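Local structure of putative pachytene checkpoint protein 2 (Caenorhabditis elegans, 4XGU) at residues B[150-153]-B[154-158]; B[163-166]-B[167-170]; B[403-406]-B[407-411]. The protein is an AAA+ ATPase and protein remodeler that binds and hydrolyses ATP and probably plays a key role in chromosome recombination during meiosis. All coordinates share one frame; numbering follows the deposited sequence.

Contact 1 (B[150-153]-B[154-158])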
ATOM      1  N   MET B 150      27.685 -22.071  24.532  1.00 53.24           N
ATOM      2  CA  MET B 150      27.735 -23.452  25.002  1.00 59.72           C
ATOM      3  C   MET B 150      27.102 -23.630  26.383  1.00 65.58           C
ATOM      4  O   MET B 150      26.205 -24.456  26.561  1.00 65.15           O
ATOM      5  CB  MET B 150      29.188 -23.938  25.030  1.00 61.39           C
ATOM      6  CG  MET B 150      29.378 -25.360  25.529  1.00 58.32           C
ATOM      7  SD  MET B 150      28.656 -26.590  24.427  1.00 81.92           S
ATOM      8  CE  MET B 150      29.349 -28.091  25.119  1.00120.90           C
ATOM      9  N   SER B 151      27.562 -22.847  27.356  1.00 61.47           N
ATOM     10  CA  SER B 151      27.096 -23.000  28.731  1.00 60.20           C
ATOM     11  C   SER B 151      25.630 -22.607  28.889  1.00 64.64           C
ATOM     12  O   SER B 151      24.888 -23.255  29.628  1.00 69.65           O
ATOM     13  CB  SER B 151      27.961 -22.175  29.686  1.00 58.76           C
ATOM     14  OG  SER B 151      27.794 -20.789  29.458  1.00 66.27           O
ATOM     15  N   TYR B 152      25.217 -21.551  28.192  1.00 57.12           N
ATOM     16  CA  TYR B 152      23.850 -21.053  28.300  1.00 57.47           C
ATOM     17  C   TYR B 152      22.847 -22.035  27.713  1.00 61.43           C
ATOM     18  O   TYR B 152      21.831 -22.343  28.334  1.00 71.19           O
ATOM     19  CB  TYR B 152      23.713 -19.696  27.603  1.00 49.20           C
ATOM     20  CG  TYR B 152      22.425 -18.966  27.909  1.00 54.50           C
ATOM     21  CD1 TYR B 152      21.292 -19.155  27.126  1.00 66.65           C
ATOM     22  CD2 TYR B 152      22.342 -18.079  28.973  1.00 53.28           C
ATOM     23  CE1 TYR B 152      20.114 -18.483  27.397  1.00 60.33           C
ATOM     24  CE2 TYR B 152      21.171 -17.402  29.252  1.00 55.87           C
ATOM     25  CZ  TYR B 152      20.060 -17.608  28.461  1.00 62.98           C
ATOM     26  OH  TYR B 152      18.889 -16.936  28.735  1.00 71.91           O
ATOM     27  N   VAL B 153      23.134 -22.523  26.512  1.00 59.98           N
ATOM     28  CA  VAL B 153      22.215 -23.421  25.823  1.00 61.63           C
ATOM     29  C   VAL B 153      22.147 -24.762  26.547  1.00 60.46           C
ATOM     30  O   VAL B 153      21.093 -25.400  26.596  1.00 64.29           O
ATOM     31  CB  VAL B 153      22.625 -23.619  24.354  1.00 65.10           C
ATOM     32  CG1 VAL B 153      21.735 -24.636  23.688  1.00 64.72           C
ATOM     33  CG2 VAL B 153      22.545 -22.296  23.611  1.00 67.28           C
ATOM     34  N   ALA B 154      23.271 -25.172  27.128  1.00 59.42           N
ATOM     35  CA  ALA B 154      23.314 -26.373  27.958  1.00 56.01           C
ATOM     36  C   ALA B 154      22.361 -26.239  29.138  1.00 61.18           C
ATOM     37  O   ALA B 154      21.705 -27.202  29.537  1.00 69.19           O
ATOM     38  CB  ALA B 154      24.729 -26.636  28.450  1.00 56.92           C
ATOM     39  N   ALA B 155      22.292 -25.036  29.695  1.00 56.54           N
ATOM     40  CA  ALA B 155      21.403 -24.765  30.815  1.00 53.10           C
ATOM     41  C   ALA B 155      19.948 -24.876  30.375  1.00 60.03           C
ATOM     42  O   ALA B 155      19.120 -25.445  31.087  1.00 63.72           O
ATOM     43  CB  ALA B 155      21.683 -23.389  31.393  1.00 52.74           C
ATOM     44  N   LEU B 156      19.643 -24.330  29.201  1.00 60.39           N
ATOM     45  CA  LEU B 156      18.300 -24.427  28.640  1.00 59.67           C
ATOM     46  C   LEU B 156      17.905 -25.883  28.444  1.00 65.88           C
ATOM     47  O   LEU B 156      16.782 -26.277  28.753  1.00 74.12           O
ATOM     48  CB  LEU B 156      18.210 -23.682  27.307  1.00 61.58           C
ATOM     49  CG  LEU B 156      18.162 -22.157  27.350  1.00 62.27           C
ATOM     50  CD1 LEU B 156      18.119 -21.606  25.940  1.00 60.76           C
ATOM     51  CD2 LEU B 156      16.957 -21.686  28.140  1.00 69.68           C
ATOM     52  N   ALA B 157      18.842 -26.677  27.937  1.00 61.96           N
ATOM     53  CA  ALA B 157      18.600 -28.093  27.691  1.00 59.32           C
ATOM     54  C   ALA B 157      18.453 -28.872  28.995  1.00 64.51           C
ATOM     55  O   ALA B 157      17.558 -29.707  29.126  1.00 71.93           O
ATOM     56  CB  ALA B 157      19.723 -28.679  26.845  1.00 50.40           C
ATOM     57  N   ARG B 158      19.334 -28.595  29.952  1.00 66.49           N
ATOM     58  CA  ARG B 158      19.300 -29.265  31.251  1.00 70.42           C
ATOM     59  C   ARG B 158      17.987 -28.999  31.978  1.00 75.54           C
ATOM     60  O   ARG B 158      17.360 -29.921  32.500  1.00 84.91           O
ATOM     61  CB  ARG B 158      20.478 -28.819  32.119  1.00 77.63           C
ATOM     62  CG  ARG B 158      21.542 -29.885  32.318  1.00 80.96           C
ATOM     63  CD  ARG B 158      22.700 -29.374  33.164  1.00 84.88           C
ATOM     64  NE  ARG B 158      23.555 -28.446  32.425  1.00 91.61           N
ATOM     65  CZ  ARG B 158      23.883 -27.227  32.847  1.00 95.57           C
ATOM     66  NH1 ARG B 158      23.427 -26.783  34.008  1.00100.43           N
ATOM     67  NH2 ARG B 158      24.668 -26.452  32.111  1.00 94.48           N
TER
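Y152 and L156, one helical turn apart, make the side-chain contact here: CE1 of Y152 lies 4.0 Å from CD1 of L156. With CG anti to the backbone N (chi1 -168°), the phenol ring stands out from the helix with a slight lean toward the next turn, where it meets the leucine methyl, while L156 CB sits 3.4 Å from V153 O. An aromatic and a branched aliphatic residue suit this ridge, since both also pack on T392 of the second subunit. Beneath them the backbone is regular, with successive i to i+4 hydrogen bonds. A154 N donates to M150 O at 3.1 Å, and A157 N donates to V153 O at 2.9 Å with an N-H...O angle of 156°.

The tightly packed part includes M150, V153 and A154, which press on L192, H195, L196 and R199 of helix 185-199. The small methyl of A154, set against R199, probably lets the two helices lie close, and beta-branched V153 packs on L196. Around S151 and R158 the surface is looser and partly open to solvent. The hydroxyl of S151 turns back to N147 O, satisfying itself within the helix. R158 bends at chi3, and its guanidinium passes over A155, whose CA lies 3.9 Å above the plane and toward the rim of the group; the charged end makes a cation-pi contact with Y395 of the second subunit. This is a helix of the AAA+ ATPase module sandwiched between the helix that follows the P-loop and a neighbouring subunit.

Contact 2 (B[163-166]-B[167-170])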
ATOM      1  N   HIS B 163      12.067 -30.840  33.028  1.00 79.52           N
ATOM      2  CA  HIS B 163      10.647 -30.503  32.928  1.00 82.91           C
ATOM      3  C   HIS B 163      10.239 -29.299  33.773  1.00 83.58           C
ATOM      4  O   HIS B 163       9.324 -29.384  34.592  1.00 87.00           O
ATOM      5  CB  HIS B 163       9.801 -31.717  33.309  1.00 89.51           C
ATOM      6  CG  HIS B 163      10.167 -32.958  32.558  1.00 99.88           C
ATOM      7  ND1 HIS B 163       9.836 -33.152  31.235  1.00105.18           N
ATOM      8  CD2 HIS B 163      10.850 -34.063  32.940  1.00103.31           C
ATOM      9  CE1 HIS B 163      10.292 -34.326  30.836  1.00105.85           C
ATOM     10  NE2 HIS B 163      10.912 -34.898  31.851  1.00104.96           N
ATOM     11  N   VAL B 164      10.916 -28.176  33.559  1.00 84.43           N
ATOM     12  CA  VAL B 164      10.590 -26.941  34.257  1.00 84.47           C
ATOM     13  C   VAL B 164       9.246 -26.396  33.804  1.00 86.83           C
ATOM     14  O   VAL B 164       8.943 -26.401  32.614  1.00 90.52           O
ATOM     15  CB  VAL B 164      11.656 -25.858  34.025  1.00 84.17           C
ATOM     16  CG1 VAL B 164      11.390 -24.646  34.909  1.00 87.62           C
ATOM     17  CG2 VAL B 164      13.031 -26.413  34.296  1.00 91.93           C
ATOM     18  N   ASN B 165       8.446 -25.928  34.755  1.00 93.02           N
ATOM     19  CA  ASN B 165       7.204 -25.245  34.423  1.00 95.90           C
ATOM     20  C   ASN B 165       7.513 -23.949  33.682  1.00 95.88           C
ATOM     21  O   ASN B 165       8.144 -23.048  34.235  1.00 97.51           O
ATOM     22  CB  ASN B 165       6.388 -24.963  35.684  1.00 97.73           C
ATOM     23  CG  ASN B 165       4.957 -24.563  35.378  1.00100.59           C
ATOM     24  OD1 ASN B 165       4.659 -24.046  34.301  1.00107.37           O
ATOM     25  ND2 ASN B 165       4.064 -24.801  36.330  1.00 96.21           N
ATOM     26  N   THR B 166       7.073 -23.865  32.430  1.00 95.63           N
ATOM     27  CA  THR B 166       7.359 -22.706  31.592  1.00 92.95           C
ATOM     28  C   THR B 166       6.665 -21.452  32.124  1.00 95.34           C
ATOM     29  O   THR B 166       7.131 -20.333  31.905  1.00 93.88           O
ATOM     30  CB  THR B 166       6.923 -22.944  30.131  1.00 97.76           C
ATOM     31  OG1 THR B 166       7.229 -24.292  29.751  1.00 98.16           O
ATOM     32  CG2 THR B 166       7.635 -21.982  29.193  1.00 99.66           C
ATOM     33  N   LYS B 167       5.556 -21.647  32.832  1.00 95.42           N
ATOM     34  CA  LYS B 167       4.786 -20.537  33.386  1.00101.11           C
ATOM     35  C   LYS B 167       5.536 -19.836  34.515  1.00 99.69           C
ATOM     36  O   LYS B 167       5.573 -18.607  34.576  1.00104.70           O
ATOM     37  CB  LYS B 167       3.426 -21.031  33.887  1.00103.65           C
ATOM     38  CG  LYS B 167       2.586 -21.709  32.814  1.00106.88           C
ATOM     39  CD  LYS B 167       1.495 -22.596  33.405  1.00110.68           C
ATOM     40  CE  LYS B 167       0.270 -21.800  33.840  1.00119.90           C
ATOM     41  NZ  LYS B 167       0.454 -21.088  35.136  1.00123.34           N
ATOM     42  N   ILE B 168       6.131 -20.618  35.410  1.00 92.09           N
ATOM     43  CA  ILE B 168       6.878 -20.049  36.524  1.00 86.65           C
ATOM     44  C   ILE B 168       8.223 -19.515  36.042  1.00 78.82           C
ATOM     45  O   ILE B 168       8.546 -18.346  36.247  1.00 82.79           O
ATOM     46  CB  ILE B 168       7.098 -21.080  37.648  1.00 86.98           C
ATOM     47  CG1 ILE B 168       5.751 -21.577  38.181  1.00 91.09           C
ATOM     48  CG2 ILE B 168       7.917 -20.473  38.778  1.00 87.27           C
ATOM     49  CD1 ILE B 168       5.870 -22.524  39.358  1.00 96.38           C
ATOM     50  N   ILE B 169       9.003 -20.373  35.394  1.00 72.91           N
ATOM     51  CA  ILE B 169      10.288 -19.961  34.843  1.00 75.69           C
ATOM     52  C   ILE B 169      10.241 -19.944  33.320  1.00 80.50           C
ATOM     53  O   ILE B 169       9.903 -20.943  32.687  1.00 84.03           O
ATOM     54  CB  ILE B 169      11.424 -20.883  35.313  1.00 71.98           C
ATOM     55  CG1 ILE B 169      11.633 -20.730  36.820  1.00 73.59           C
ATOM     56  CG2 ILE B 169      12.710 -20.571  34.564  1.00 70.38           C
ATOM     57  CD1 ILE B 169      12.796 -21.522  37.356  1.00 71.67           C
ATOM     58  N   ASN B 170      10.586 -18.801  32.737  1.00 81.93           N
ATOM     59  CA  ASN B 170      10.454 -18.602  31.298  1.00 87.78           C
ATOM     60  C   ASN B 170      11.593 -19.224  30.493  1.00 85.53           C
ATOM     61  O   ASN B 170      12.719 -18.728  30.498  1.00 91.68           O
ATOM     62  CB  ASN B 170      10.350 -17.108  30.991  1.00 91.03           C
ATOM     63  CG  ASN B 170      10.282 -16.821  29.508  1.00 90.90           C
ATOM     64  OD1 ASN B 170       9.263 -17.064  28.862  1.00 93.86           O
ATOM     65  ND2 ASN B 170      11.367 -16.286  28.961  1.00 89.88           N
TER
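The flat carboxamide of N165 has its contacts with the following residues on one side. K167 N approaches OD1 from above the amide plane, 37° out of it, and over the ND2 half of the same face stands the I168 side chain, crossing that of N165 at about a right angle, with I168 CG1 4.1 Å from N165 ND2. This is an Asx turn nested in an alpha-turn. K167 N donates to N165 OD1 at 3.0 Å, and I169 N donates to the backbone N165 O, also at 3.0 Å. Asparagine suits the place because its short side chain can mimic a backbone carbonyl: with CG anti to its own N (chi1 -166°), the amide folds forward over the residues that follow. Replacing N165 by an alanine would take away the amide, and the K167 N-H would probably be left without this acceptor and I168 without the group it packs over.

K167 needs only its methylenes at the contact; CB lies 3.3 Å from N165 OD1, and the chain then carries its ammonium group off from the turn, as fits an exposed lysine. Two beta-branched residues close the apolar side, with V164 CG1 3.8 Å from CB of I169. They also face the second subunit, V164 on I341 and I169 on P391 of that chain, while N165 N is hydrogen-bonded to E337 OE1 of the same neighbour. At the back of the turn the chain draws in on itself: T166 CA makes a bent C-H...O contact with I169 O, 3.3 Å from CA to O.

Contact 3 (B[403-406]-B[407-411])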
ATOM      1  N   ILE B 403      55.598 -24.957  -0.907  1.00 91.84           N
ATOM      2  CA  ILE B 403      55.910 -23.570  -0.589  1.00 92.21           C
ATOM      3  C   ILE B 403      56.812 -23.441   0.636  1.00 96.28           C
ATOM      4  O   ILE B 403      56.558 -24.052   1.674  1.00 99.18           O
ATOM      5  CB  ILE B 403      54.626 -22.758  -0.345  1.00 89.32           C
ATOM      6  CG1 ILE B 403      53.606 -23.030  -1.450  1.00 91.74           C
ATOM      7  CG2 ILE B 403      54.940 -21.274  -0.264  1.00 87.08           C
ATOM      8  CD1 ILE B 403      52.324 -22.248  -1.297  1.00 92.87           C
ATOM      9  N   THR B 404      57.868 -22.643   0.506  1.00 95.87           N
ATOM     10  CA  THR B 404      58.721 -22.322   1.645  1.00 98.25           C
ATOM     11  C   THR B 404      57.980 -21.354   2.561  1.00102.94           C
ATOM     12  O   THR B 404      57.104 -20.616   2.111  1.00106.40           O
ATOM     13  CB  THR B 404      60.060 -21.698   1.203  1.00 93.83           C
ATOM     14  OG1 THR B 404      59.865 -20.319   0.868  1.00 93.15           O
ATOM     15  CG2 THR B 404      60.623 -22.439  -0.003  1.00 88.84           C
ATOM     16  N   LEU B 405      58.323 -21.360   3.845  1.00104.38           N
ATOM     17  CA  LEU B 405      57.658 -20.489   4.812  1.00104.91           C
ATOM     18  C   LEU B 405      57.836 -18.989   4.508  1.00106.95           C
ATOM     19  O   LEU B 405      56.866 -18.234   4.608  1.00106.11           O
ATOM     20  CB  LEU B 405      58.144 -20.802   6.233  1.00106.32           C
ATOM     21  CG  LEU B 405      57.249 -20.335   7.385  1.00108.62           C
ATOM     22  CD1 LEU B 405      57.382 -21.274   8.556  1.00112.35           C
ATOM     23  CD2 LEU B 405      57.587 -18.922   7.826  1.00111.68           C
ATOM     24  N   PRO B 406      59.062 -18.546   4.153  1.00108.96           N
ATOM     25  CA  PRO B 406      59.181 -17.123   3.809  1.00104.66           C
ATOM     26  C   PRO B 406      58.343 -16.726   2.595  1.00 96.95           C
ATOM     27  O   PRO B 406      57.734 -15.656   2.597  1.00 95.38           O
ATOM     28  CB  PRO B 406      60.674 -16.959   3.509  1.00111.16           C
ATOM     29  CG  PRO B 406      61.330 -18.037   4.288  1.00117.24           C
ATOM     30  CD  PRO B 406      60.387 -19.195   4.207  1.00115.52           C
ATOM     31  N   ASN B 407      58.313 -17.577   1.575  1.00 93.71           N
ATOM     32  CA  ASN B 407      57.502 -17.308   0.394  1.00 96.21           C
ATOM     33  C   ASN B 407      56.012 -17.407   0.700  1.00 92.69           C
ATOM     34  O   ASN B 407      55.202 -16.669   0.136  1.00 93.51           O
ATOM     35  CB  ASN B 407      57.869 -18.266  -0.740  1.00103.49           C
ATOM     36  CG  ASN B 407      58.510 -17.555  -1.913  1.00112.10           C
ATOM     37  OD1 ASN B 407      58.255 -16.374  -2.151  1.00112.22           O
ATOM     38  ND2 ASN B 407      59.349 -18.270  -2.655  1.00118.49           N
ATOM     39  N   CYS B 408      55.662 -18.322   1.598  1.00 88.64           N
ATOM     40  CA  CYS B 408      54.277 -18.518   2.011  1.00 79.75           C
ATOM     41  C   CYS B 408      53.668 -17.238   2.569  1.00 81.62           C
ATOM     42  O   CYS B 408      52.528 -16.894   2.261  1.00 82.36           O
ATOM     43  CB  CYS B 408      54.190 -19.632   3.051  1.00 76.72           C
ATOM     44  SG  CYS B 408      52.615 -19.700   3.916  1.00 87.78           S
ATOM     45  N   MET B 409      54.441 -16.542   3.395  1.00 87.03           N
ATOM     46  CA  MET B 409      54.020 -15.265   3.953  1.00 86.65           C
ATOM     47  C   MET B 409      53.840 -14.233   2.843  1.00 95.66           C
ATOM     48  O   MET B 409      52.909 -13.426   2.874  1.00 97.39           O
ATOM     49  CB  MET B 409      55.041 -14.777   4.982  1.00 83.62           C
ATOM     50  CG  MET B 409      54.446 -14.401   6.327  1.00 83.91           C
ATOM     51  SD  MET B 409      53.481 -15.721   7.083  1.00120.44           S
ATOM     52  CE  MET B 409      54.671 -17.055   7.094  1.00 78.62           C
ATOM     53  N   ASN B 410      54.733 -14.272   1.858  1.00 97.89           N
ATOM     54  CA  ASN B 410      54.678 -13.336   0.746  1.00 97.46           C
ATOM     55  C   ASN B 410      53.480 -13.613  -0.161  1.00 86.94           C
ATOM     56  O   ASN B 410      52.835 -12.685  -0.650  1.00 88.12           O
ATOM     57  CB  ASN B 410      55.977 -13.390  -0.061  1.00109.35           C
ATOM     58  CG  ASN B 410      56.349 -12.045  -0.660  1.00118.98           C
ATOM     59  OD1 ASN B 410      57.088 -11.268  -0.052  1.00123.45           O
ATOM     60  ND2 ASN B 410      55.839 -11.764  -1.855  1.00119.16           N
ATOM     61  N   LEU B 411      53.181 -14.891  -0.376  1.00 79.81           N
ATOM     62  CA  LEU B 411      52.064 -15.269  -1.236  1.00 80.96           C
ATOM     63  C   LEU B 411      50.729 -14.986  -0.561  1.00 84.45           C
ATOM     64  O   LEU B 411      49.787 -14.518  -1.202  1.00 86.48           O
ATOM     65  CB  LEU B 411      52.149 -16.746  -1.624  1.00 85.12           C
ATOM     66  CG  LEU B 411      53.332 -17.171  -2.498  1.00 93.82           C
ATOM     67  CD1 LEU B 411      53.130 -18.587  -3.018  1.00 85.89           C
ATOM     68  CD2 LEU B 411      53.548 -16.193  -3.648  1.00101.13           C
TER
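T404 keeps an extended backbone (psi 154°) and L405 turns into helix, so that C408 N reaches back to T404 O at 2.8 Å, followed by the bond from M409 N to L405 O. The T404 side chain serves the same end: OG1, held between its own backbone N and carbonyl carbon (chi1 78°), accepts from N407 N at 3.2 Å with an N-H...O angle of 158°. Threonine thus supplies an acceptor to a first-turn N-H for which no earlier helical turn provides a carbonyl. P406, lacking an N-H, suits the first turn, where that N-H would have no helical acceptor. Its O takes a weak bond from N410 N.

Before the cap, I403 folds onto the helix, its CG2 3.8 Å from C408 CB and its CD1 4.1 Å from CD1 of L411. On another side L405 and M409 lie side by side, L405 CD2 3.5 Å from M409 CE; the flexible methionine, bent at chi2 and chi3, also packs on I371 and L372 of helix 367-378. The L405 N-H, likewise without an acceptor in the helix, is hydrogen-bonded to D346 OD2. An N-cap threonine with a hydrophobic staple from I403 to C408 thus opens the final helix of the C-terminal AAA+ lid.

In the fold
From the N terminus the three contacts come in series; none nests in or crosses another, and each closes just a local turn. Contact 1 lies within helix 145-161, contact 2 in the loop leading from that helix to strand 174-178, the strand that runs into the P-loop. Their centres are 15 Å apart, and both touch the second subunit, largely at residues of its lid region, so this stretch helps join neighbouring ATPase modules. Contact 3 begins helix 405-420 in the lid, on the opposite side of the chain's centre, about 43 Å from contact 1 and 57 Å from contact 2 between centres. No other chain touches its segments; it ties that helix to helix 367-378.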